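Local coordinates for protein Cif (Cell cycle inhibiting factor) (Escherichia coli, PDB 3EFY) that deamidates a glutamine side chain of host NEDD8 to glutamate, disabling cullin-RING ubiquitin ligases and blocking the host cell cycle, at residues Tyr68-Pro73 with Arg80-Tyr85. Numbering follows the deposited sequence.
Sequences YIVDIP and RPAFLY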
# COMPACT_ATOMS: atom_id res chain seq x y z
N TYR A 68 1.76 16.47 -5.65
CA TYR A 68 1.67 15.65 -6.85
C TYR A 68 2.99 14.91 -7.08
O TYR A 68 3.96 15.21 -6.41
CB TYR A 68 1.29 16.51 -8.08
CG TYR A 68 2.02 17.77 -8.24
CD1 TYR A 68 3.21 17.84 -8.98
CD2 TYR A 68 1.63 18.98 -7.61
CE1 TYR A 68 3.90 19.05 -9.14
CE2 TYR A 68 2.33 20.11 -7.73
CZ TYR A 68 3.49 20.18 -8.48
OH TYR A 68 4.15 21.39 -8.60
N ILE A 69 2.99 13.98 -8.02
CA ILE A 69 4.15 13.08 -8.28
C ILE A 69 4.67 13.34 -9.68
O ILE A 69 3.88 13.42 -10.62
CB ILE A 69 3.76 11.64 -8.17
CG1 ILE A 69 3.15 11.27 -6.79
CG2 ILE A 69 4.98 10.75 -8.46
CD1 ILE A 69 4.05 11.62 -5.62
N VAL A 70 6.00 13.42 -9.85
CA VAL A 70 6.65 13.45 -11.16
C VAL A 70 7.49 12.19 -11.26
O VAL A 70 8.33 11.91 -10.38
CB VAL A 70 7.48 14.66 -11.33
CG1 VAL A 70 8.18 14.65 -12.73
CG2 VAL A 70 6.63 15.93 -11.20
N ASP A 71 7.17 11.39 -12.27
CA ASP A 71 7.81 10.08 -12.53
C ASP A 71 8.82 10.38 -13.66
O ASP A 71 8.41 10.85 -14.75
CB ASP A 71 6.72 9.08 -12.91
CG ASP A 71 7.24 7.70 -13.34
OD1 ASP A 71 8.48 7.51 -13.38
OD2 ASP A 71 6.40 6.81 -13.62
N ILE A 72 10.10 10.07 -13.40
CA ILE A 72 11.20 10.29 -14.32
C ILE A 72 11.80 8.93 -14.74
O ILE A 72 12.68 8.42 -14.07
CB ILE A 72 12.26 11.22 -13.75
CG1 ILE A 72 11.67 12.54 -13.24
CG2 ILE A 72 13.36 11.52 -14.82
CD1 ILE A 72 12.57 13.28 -12.30
N PRO A 73 11.32 8.35 -15.84
CA PRO A 73 11.90 7.06 -16.24
C PRO A 73 13.36 7.19 -16.69
O PRO A 73 13.87 8.29 -16.88
CB PRO A 73 11.04 6.64 -17.42
CG PRO A 73 9.70 7.32 -17.15
CD PRO A 73 10.09 8.64 -16.63
N ARG A 80 14.53 15.14 -21.44
CA ARG A 80 14.14 13.94 -20.74
C ARG A 80 12.63 13.92 -20.48
O ARG A 80 12.11 14.92 -19.99
CB ARG A 80 14.85 13.87 -19.41
CG ARG A 80 14.77 12.51 -18.80
CD ARG A 80 15.84 12.24 -17.79
NE ARG A 80 15.73 10.92 -17.18
CZ ARG A 80 16.67 10.37 -16.38
NH1 ARG A 80 17.79 11.02 -16.11
NH2 ARG A 80 16.48 9.19 -15.87
N PRO A 81 11.95 12.82 -20.80
CA PRO A 81 10.50 12.76 -20.52
C PRO A 81 10.18 12.52 -19.04
O PRO A 81 10.99 12.04 -18.26
CB PRO A 81 10.01 11.58 -21.34
CG PRO A 81 11.20 11.10 -22.13
CD PRO A 81 12.42 11.71 -21.64
N ALA A 82 8.96 12.90 -18.66
CA ALA A 82 8.46 12.61 -17.32
C ALA A 82 6.94 12.41 -17.41
O ALA A 82 6.34 12.76 -18.43
CB ALA A 82 8.80 13.76 -16.40
N PHE A 83 6.33 11.92 -16.33
CA PHE A 83 4.89 11.79 -16.24
C PHE A 83 4.48 12.48 -14.95
O PHE A 83 5.20 12.45 -13.96
CB PHE A 83 4.49 10.35 -16.23
CG PHE A 83 4.85 9.62 -17.53
CD1 PHE A 83 3.92 9.51 -18.54
CD2 PHE A 83 6.10 9.06 -17.70
CE1 PHE A 83 4.22 8.85 -19.73
CE2 PHE A 83 6.42 8.41 -18.91
CZ PHE A 83 5.48 8.31 -19.90
N LEU A 84 3.30 13.08 -14.96
CA LEU A 84 2.75 13.75 -13.76
C LEU A 84 1.49 13.02 -13.31
O LEU A 84 0.58 12.79 -14.10
CB LEU A 84 2.41 15.19 -14.08
CG LEU A 84 2.20 16.12 -12.86
CD1 LEU A 84 2.75 17.55 -13.17
CD2 LEU A 84 0.78 16.07 -12.64
N TYR A 85 1.42 12.67 -12.02
CA TYR A 85 0.30 11.98 -11.42
C TYR A 85 -0.24 12.86 -10.26
O TYR A 85 0.52 13.40 -9.47
CB TYR A 85 0.64 10.59 -10.85
CG TYR A 85 1.51 9.75 -11.76
CD1 TYR A 85 1.22 9.62 -13.10
CD2 TYR A 85 2.65 9.11 -11.26
CE1 TYR A 85 2.03 8.82 -13.95
CE2 TYR A 85 3.44 8.34 -12.09
CZ TYR A 85 3.14 8.23 -13.43
OH TYR A 85 3.97 7.48 -14.29
O HOH W 1 12.70 9.98 -18.68
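Asp71 accepts a hydrogen bond from Tyr85, with Tyr85 OH 2.6 Å from Asp71 OD2. The hydroxyl meets the anti side of the carboxylate, 18° out of its plane. Asp71 CG lies anti to the backbone N (chi1 174°), which carries the carboxylate to the phenol. Asp71 CB also packs against the Tyr85 ring, 3.5 Å from CE2. The same ring leans obliquely on Ile69, with CD2 4.0 Å from Ile69 CG2. The segments lie on the two strands of a beta hairpin, strands 66-72 and 81-85, in the antiparallel sheet of the Cif catalytic domain. Ile69-Tyr85 and Asp71-Phe83 are hydrogen-bonded pairs. Val70-Leu84, between them, is non-hydrogen-bonded. Arg80 extends its chain and gives two hydrogen bonds to Pro73 O, from NH2 at 2.9 Å and NE at 3.2 Å. The oxygen lies in the guanidinium plane, and Ile72 CG2 covers one face of that group. A water bridges Pro73 O and Pro81 O. Pro73 CG meets the edge of the Phe83 ring, 3.9 Å from CE2. Further out, Tyr166 OH and Asp71 OD1 are hydrogen-bonded, and Phe21 of helix 10-22 packs on Asp71 and Tyr85. Tyr68 OH hydrogen-bonds Asp61 OD2, and Tyr68 touches His66 and Gln86, the probable active-site residues.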